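Local coordinates for protein lysine-specific demethylase REF6 (Arabidopsis thaliana, PDB 6A58) that removes methyl groups from di- and trimethylated lysines of histone H3 and binds specific DNA sequences through four C-terminal C2H2 zinc fingers, the part present here, at residues Glu95-Arg98 and Val99-Ala103; Lys38-Met41 and Leu42-Asn46; Phe123-His126 and Lys127-Gly131. All coordinates share one frame; numbering follows the deposited sequence. Where two conformers were deposited one is given.

Interaction 1: residues Glu95-Arg98 and Val99-Ala103. With ZN (zinc ion), chain D.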
# COMPACT_ATOMS: atom_id res chain seq x y z
N GLU A 95 1.43 12.65 1.61
CA GLU A 95 0.12 13.30 1.76
C GLU A 95 -0.13 13.70 3.22
O GLU A 95 -0.56 14.83 3.48
CB GLU A 95 -1.01 12.40 1.25
CG GLU A 95 -1.12 12.38 -0.27
CD GLU A 95 -2.34 11.64 -0.79
OE1 GLU A 95 -3.08 11.02 0.00
OE2 GLU A 95 -2.56 11.68 -2.02
N HIS A 96 0.16 12.80 4.15
CA HIS A 96 0.01 13.08 5.58
C HIS A 96 0.82 14.28 6.07
O HIS A 96 0.32 15.09 6.86
CB HIS A 96 0.35 11.86 6.43
CG HIS A 96 0.54 12.19 7.88
ND1 HIS A 96 -0.52 12.40 8.73
CD2 HIS A 96 1.66 12.36 8.62
CE1 HIS A 96 -0.06 12.68 9.94
NE2 HIS A 96 1.26 12.66 9.90
N ILE A 97 2.07 14.39 5.62
CA ILE A 97 2.96 15.48 6.05
C ILE A 97 2.35 16.86 5.73
O ILE A 97 2.57 17.83 6.47
CB ILE A 97 4.39 15.34 5.46
CG1 ILE A 97 5.08 14.10 6.05
CG2 ILE A 97 5.24 16.57 5.75
CD1 ILE A 97 6.24 13.59 5.23
N ARG A 98 1.56 16.94 4.66
CA ARG A 98 0.87 18.18 4.31
C ARG A 98 -0.09 18.66 5.41
O ARG A 98 -0.36 19.86 5.50
CB ARG A 98 0.11 18.05 2.99
CG ARG A 98 1.00 17.80 1.78
CD ARG A 98 0.18 17.45 0.56
NE ARG A 98 1.01 16.89 -0.50
CZ ARG A 98 0.57 16.14 -1.51
NH1 ARG A 98 -0.73 15.86 -1.65
NH2 ARG A 98 1.44 15.68 -2.41
N VAL A 99 -0.61 17.75 6.23
CA VAL A 99 -1.45 18.12 7.38
C VAL A 99 -0.65 18.99 8.34
O VAL A 99 -1.17 19.97 8.86
CB VAL A 99 -2.02 16.88 8.12
CG1 VAL A 99 -2.83 17.29 9.34
CG2 VAL A 99 -2.88 16.04 7.18
N HIS A 100 0.61 18.63 8.56
CA HIS A 100 1.50 19.40 9.44
C HIS A 100 1.95 20.72 8.82
O HIS A 100 2.04 21.72 9.53
CB HIS A 100 2.75 18.59 9.79
CG HIS A 100 2.48 17.31 10.51
ND1 HIS A 100 1.71 17.25 11.65
CD2 HIS A 100 2.92 16.05 10.29
CE1 HIS A 100 1.65 16.00 12.08
NE2 HIS A 100 2.39 15.26 11.27
N THR A 101 2.28 20.71 7.53
CA THR A 101 2.78 21.92 6.86
C THR A 101 1.66 22.90 6.47
O THR A 101 1.93 24.09 6.26
CB THR A 101 3.59 21.60 5.60
OG1 THR A 101 2.73 20.99 4.62
CG2 THR A 101 4.75 20.66 5.93
N GLY A 102 0.43 22.40 6.35
CA GLY A 102 -0.70 23.21 5.90
C GLY A 102 -0.78 23.41 4.40
O GLY A 102 -1.56 24.23 3.92
N ALA A 103 0.01 22.63 3.64
CA ALA A 103 0.05 22.77 2.19
C ALA A 103 -1.28 22.33 1.57
O ALA A 103 -1.85 21.32 1.98
CB ALA A 103 1.19 21.94 1.62
ZN ZN D . 2.83 13.23 11.18
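Arg98 O takes two N-H groups from beyond the helix end: Gly102 N at 2.8 Å, bent to an N-H...O angle of 133°, and, weakly, Ala103 N at 3.4 Å. Ala103 N also leans on Thr101 OG1 in another weak bond, so the threonine hydroxyl helps to hold the turn. Gly102 is where helical geometry stops, its positive phi turning the chain out of the axis direction. One step back, Ile97 O receives Thr101 N at 3.1 Å, in the carbonyl plane, and the CG2 methyls of Ile97 and Thr101 touch obliquely at 4.1 Å.

On the zinc-facing side, His96 and His100 stand one turn apart and aim at the same zinc ion from different torsions. CG of His96 is anti to its backbone N (chi1 166°), whereas CG of His100 lies beside its own. The imidazole planes stand at 88°, with centroids 4.8 Å apart. Each binds the metal through NE2 at 2.1 Å; the two NE2 atoms are brought close by the metal, not by a hydrogen bond. Cys78 and Cys83 supply the other ligands, and Trp80 stacks on the His100 ring. The Thr-Gly after the second histidine resembles the start of the linker common between such fingers; two helix histidines sharing a zinc ion with two cysteines define a C2H2 zinc finger, here the third.

Interaction 2: residues Lys38-Met41 and Leu42-Asn46. With ZN (zinc ion), chain B.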
# COMPACT_ATOMS: atom_id res chain seq x y z
N LYS A 38 8.99 -27.69 1.52
CA LYS A 38 7.58 -27.96 1.81
C LYS A 38 6.71 -26.71 1.70
O LYS A 38 5.71 -26.70 0.98
CB LYS A 38 7.45 -28.54 3.22
CG LYS A 38 6.03 -28.85 3.65
CD LYS A 38 6.03 -29.50 5.02
CE LYS A 38 4.78 -30.32 5.24
NZ LYS A 38 4.81 -31.62 4.51
N GLN A 39 7.12 -25.65 2.39
CA GLN A 39 6.34 -24.41 2.39
C GLN A 39 6.42 -23.67 1.05
O GLN A 39 5.48 -22.97 0.67
CB GLN A 39 6.75 -23.51 3.56
CG GLN A 39 6.45 -24.12 4.93
CD GLN A 39 4.98 -24.44 5.15
OE1 GLN A 39 4.09 -23.78 4.60
NE2 GLN A 39 4.71 -25.46 5.97
N LEU A 40 7.52 -23.84 0.32
CA LEU A 40 7.61 -23.33 -1.05
C LEU A 40 6.63 -24.06 -1.97
O LEU A 40 5.98 -23.44 -2.81
CB LEU A 40 9.04 -23.45 -1.59
CG LEU A 40 9.22 -23.04 -3.06
CD1 LEU A 40 8.86 -21.58 -3.26
CD2 LEU A 40 10.63 -23.33 -3.55
N MET A 41 6.53 -25.39 -1.84
CA MET A 41 5.59 -26.17 -2.64
C MET A 41 4.13 -25.77 -2.37
O MET A 41 3.33 -25.63 -3.30
CB MET A 41 5.78 -27.67 -2.40
CG MET A 41 7.07 -28.22 -2.98
SD MET A 41 7.24 -30.00 -2.76
CE MET A 41 7.84 -30.15 -1.09
N LEU A 42 3.81 -25.57 -1.09
CA LEU A 42 2.47 -25.10 -0.71
C LEU A 42 2.20 -23.70 -1.25
O LEU A 42 1.10 -23.40 -1.70
CB LEU A 42 2.29 -25.15 0.81
CG LEU A 42 2.35 -26.55 1.44
CD1 LEU A 42 2.38 -26.46 2.96
CD2 LEU A 42 1.19 -27.42 0.97
N HIS A 43 3.23 -22.85 -1.22
CA HIS A 43 3.15 -21.52 -1.82
C HIS A 43 2.86 -21.55 -3.32
O HIS A 43 2.06 -20.76 -3.81
CB HIS A 43 4.45 -20.75 -1.55
CG HIS A 43 4.51 -19.41 -2.20
ND1 HIS A 43 3.74 -18.35 -1.78
CD2 HIS A 43 5.26 -18.95 -3.23
CE1 HIS A 43 4.01 -17.29 -2.53
NE2 HIS A 43 4.92 -17.63 -3.42
N LYS A 44 3.49 -22.47 -4.05
CA LYS A 44 3.25 -22.63 -5.49
C LYS A 44 1.84 -23.16 -5.82
O LYS A 44 1.39 -23.02 -6.96
CB LYS A 44 4.33 -23.49 -6.14
CG LYS A 44 5.66 -22.77 -6.21
CD LYS A 44 6.77 -23.66 -6.73
CE LYS A 44 8.09 -22.91 -6.76
NZ LYS A 44 9.20 -23.73 -7.31
N ARG A 45 1.17 -23.76 -4.83
CA ARG A 45 -0.24 -24.14 -4.93
C ARG A 45 -1.18 -23.02 -4.46
O ARG A 45 -2.38 -23.23 -4.24
CB ARG A 45 -0.50 -25.42 -4.12
CG ARG A 45 0.11 -26.66 -4.75
CD ARG A 45 0.06 -27.84 -3.81
NE ARG A 45 -1.29 -28.11 -3.31
CZ ARG A 45 -1.59 -29.00 -2.36
NH1 ARG A 45 -0.64 -29.73 -1.78
NH2 ARG A 45 -2.85 -29.14 -1.98
N ASN A 46 -0.63 -21.81 -4.31
CA ASN A 46 -1.38 -20.61 -3.94
C ASN A 46 -2.13 -20.71 -2.62
O ASN A 46 -3.23 -20.18 -2.47
CB ASN A 46 -2.31 -20.19 -5.10
CG ASN A 46 -1.55 -19.94 -6.39
OD1 ASN A 46 -1.91 -20.44 -7.45
ND2 ASN A 46 -0.47 -19.18 -6.29
ZN ZN B . 5.66 -16.63 -5.09
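Neither flat group is capped squarely by its neighbour: the Gln39 amide meets Leu42 obliquely, methyl CD1 lying 3.6 Å from OE1 and slightly farther from CD and NE2, while the His43 imidazole has Leu40 O at a slant. Around that imidazole, the ring planes of Phe34 and His60 stand at about 40° and about 85° to it. This is the helix of the first C2H2 finger, a degenerate one: beside Cys25, Cys30 and His43, the fourth zinc ligand is His60, from the start of helix 60-70, so the metal ties two fingers together. With CG anti to the backbone N (chi1 176°), the His43 ring is carried out to the metal, which NE2 binds at 2.1 Å.

The backbone carries straightforward helical bonds, Leu42 N to Lys38 O at 3.0 Å and His43 N to Gln39 O at 2.9 Å. A Schellman motif then ends the helix, with Asn46 in positive phi as its C-prime residue and Ile47 N reaching back to Leu42 O. One turn along the helix, the Lys44 chain runs extended past the Leu40 carbonyl until its CE methylene rests against Leu40, 3.8 Å from CD1, with NZ 4.0 Å from the other methyl, CD2.

Interaction 3: residues Phe123-His126 and Lys127-Gly131. With ZN (zinc ion), chain E.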
# COMPACT_ATOMS: atom_id res chain seq x y z
N PHE A 123 -9.32 16.62 -4.91
CA PHE A 123 -9.41 17.52 -6.07
C PHE A 123 -10.12 16.85 -7.25
O PHE A 123 -10.96 17.47 -7.90
CB PHE A 123 -8.01 18.02 -6.47
CG PHE A 123 -7.99 19.00 -7.62
CD1 PHE A 123 -8.92 20.03 -7.71
CD2 PHE A 123 -7.01 18.90 -8.61
CE1 PHE A 123 -8.88 20.93 -8.77
CE2 PHE A 123 -6.96 19.80 -9.66
CZ PHE A 123 -7.90 20.82 -9.74
N SER A 124 -9.79 15.58 -7.50
CA SER A 124 -10.46 14.79 -8.55
C SER A 124 -11.95 14.57 -8.25
O SER A 124 -12.78 14.67 -9.15
CB SER A 124 -9.77 13.44 -8.73
OG SER A 124 -8.43 13.61 -9.16
N ARG A 125 -12.26 14.28 -6.99
CA ARG A 125 -13.65 14.13 -6.53
C ARG A 125 -14.45 15.42 -6.71
O ARG A 125 -15.61 15.38 -7.12
CB ARG A 125 -13.68 13.68 -5.07
CG ARG A 125 -15.08 13.40 -4.52
CD ARG A 125 -15.02 12.68 -3.18
NE ARG A 125 -14.30 13.45 -2.16
CZ ARG A 125 -14.07 13.04 -0.91
NH1 ARG A 125 -14.50 11.85 -0.49
NH2 ARG A 125 -13.40 13.83 -0.07
N HIS A 126 -13.83 16.56 -6.38
CA HIS A 126 -14.45 17.88 -6.57
C HIS A 126 -14.76 18.17 -8.04
O HIS A 126 -15.85 18.65 -8.36
CB HIS A 126 -13.55 18.98 -5.99
CG HIS A 126 -14.04 20.37 -6.25
ND1 HIS A 126 -15.11 20.93 -5.57
CD2 HIS A 126 -13.60 21.33 -7.10
CE1 HIS A 126 -15.30 22.16 -6.00
NE2 HIS A 126 -14.40 22.43 -6.92
N LYS A 127 -13.80 17.89 -8.92
CA LYS A 127 -13.97 18.08 -10.37
C LYS A 127 -15.03 17.16 -10.98
O LYS A 127 -15.67 17.53 -11.96
CB LYS A 127 -12.64 17.93 -11.11
CG LYS A 127 -11.68 19.10 -10.88
CD LYS A 127 -10.43 18.99 -11.74
CE LYS A 127 -9.47 17.94 -11.21
NZ LYS A 127 -8.20 17.89 -11.99
N ARG A 128 -15.19 15.96 -10.42
CA ARG A 128 -16.26 15.03 -10.84
C ARG A 128 -17.63 15.47 -10.33
O ARG A 128 -18.60 15.50 -11.09
CB ARG A 128 -15.98 13.60 -10.38
CG ARG A 128 -14.92 12.86 -11.18
CD ARG A 128 -14.97 11.37 -10.91
NE ARG A 128 -14.82 11.05 -9.49
CZ ARG A 128 -13.67 10.92 -8.83
NH1 ARG A 128 -12.49 11.07 -9.43
NH2 ARG A 128 -13.69 10.62 -7.53
N LYS A 129 -17.70 15.80 -9.04
CA LYS A 129 -18.97 16.17 -8.38
C LYS A 129 -19.55 17.46 -8.96
O LYS A 129 -20.74 17.52 -9.27
CB LYS A 129 -18.77 16.31 -6.87
CG LYS A 129 -20.07 16.46 -6.07
CD LYS A 129 -19.84 16.39 -4.57
CE LYS A 129 -20.04 14.99 -4.00
NZ LYS A 129 -19.01 14.01 -4.45
N THR A 130 -18.70 18.48 -9.09
CA THR A 130 -19.06 19.73 -9.77
C THR A 130 -18.71 19.59 -11.26
O THR A 130 -18.33 18.51 -11.71
CB THR A 130 -18.33 20.94 -9.14
OG1 THR A 130 -16.92 20.85 -9.40
CG2 THR A 130 -18.57 20.99 -7.64
N GLY A 131 -18.86 20.68 -12.02
CA GLY A 131 -18.41 20.73 -13.42
C GLY A 131 -17.29 21.74 -13.59
O GLY A 131 -17.33 22.57 -14.50
ZN ZN E . -13.95 24.20 -8.05
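Lys127 lies across one face of the Phe123 ring. Its CE sits almost over the middle, 3.5 Å from the centroid and 14° off the ring normal, a CH-pi contact, and NZ runs on past the rim beside CE2, 3.3 Å from it. The lysine chain bends at chi3 (-75°), and that bend brings CE over the ring. With Phe123 replaced by an alanine the ring face is gone, and the end of Lys127 would probably be free to swing.

His126 and Thr130 cross obliquely on the metal side. Thr130 OG1 is over the centre of one face of the imidazole, 3.9 Å above its plane, while Thr130 CG2 touches His126 CE1 at 3.8 Å. That hydroxyl also donates to His126 O at 2.7 Å, and Thr130 N donates to the same oxygen at 2.9 Å from the opposite face of the carbonyl plane. Gripped twice, this carbonyl fixes the last turn just where the chain leaves the helix for His132, which completes the zinc site with Cys108, Cys113 and His126.

Toward the outer side, the Arg128 guanidinium folds back flat over the helix, with Ser124 O and Arg125 CA against one face, each 3.6 Å above its plane. Arg125 and Lys129 run side by side, pointing the same way, with Lys129 NZ 4.0 Å from Arg125 CG; Arg125 has a long, weak ion pair with Asp122. Arg125, Lys127, Arg128 and Lys129 thus put a dense positive charge on this helix end, which would probably favour a polyanion, consistent with the DNA-binding region that takes in most of this helix.

Overall arrangement
All three contacts sit at the C-terminal ends of zinc-finger helices, one finger each. Along the chain interaction 2 comes first, on helix 37-44, then interaction 1 on helix 90-101, then interaction 3 on helix 120-129. The last two belong to successive fingers, with centres about 21 Å and nearest atoms about 9 Å apart. Interaction 2 lies on the other side of the chain's centre, about 43 Å from interaction 1 and 46 Å from interaction 3, centre to centre. In interactions 1 and 3 all four zinc ligands come from one finger, whereas the zinc ion of interaction 2 also takes His60 of the next finger and so ties two fingers of this DNA-binding array together.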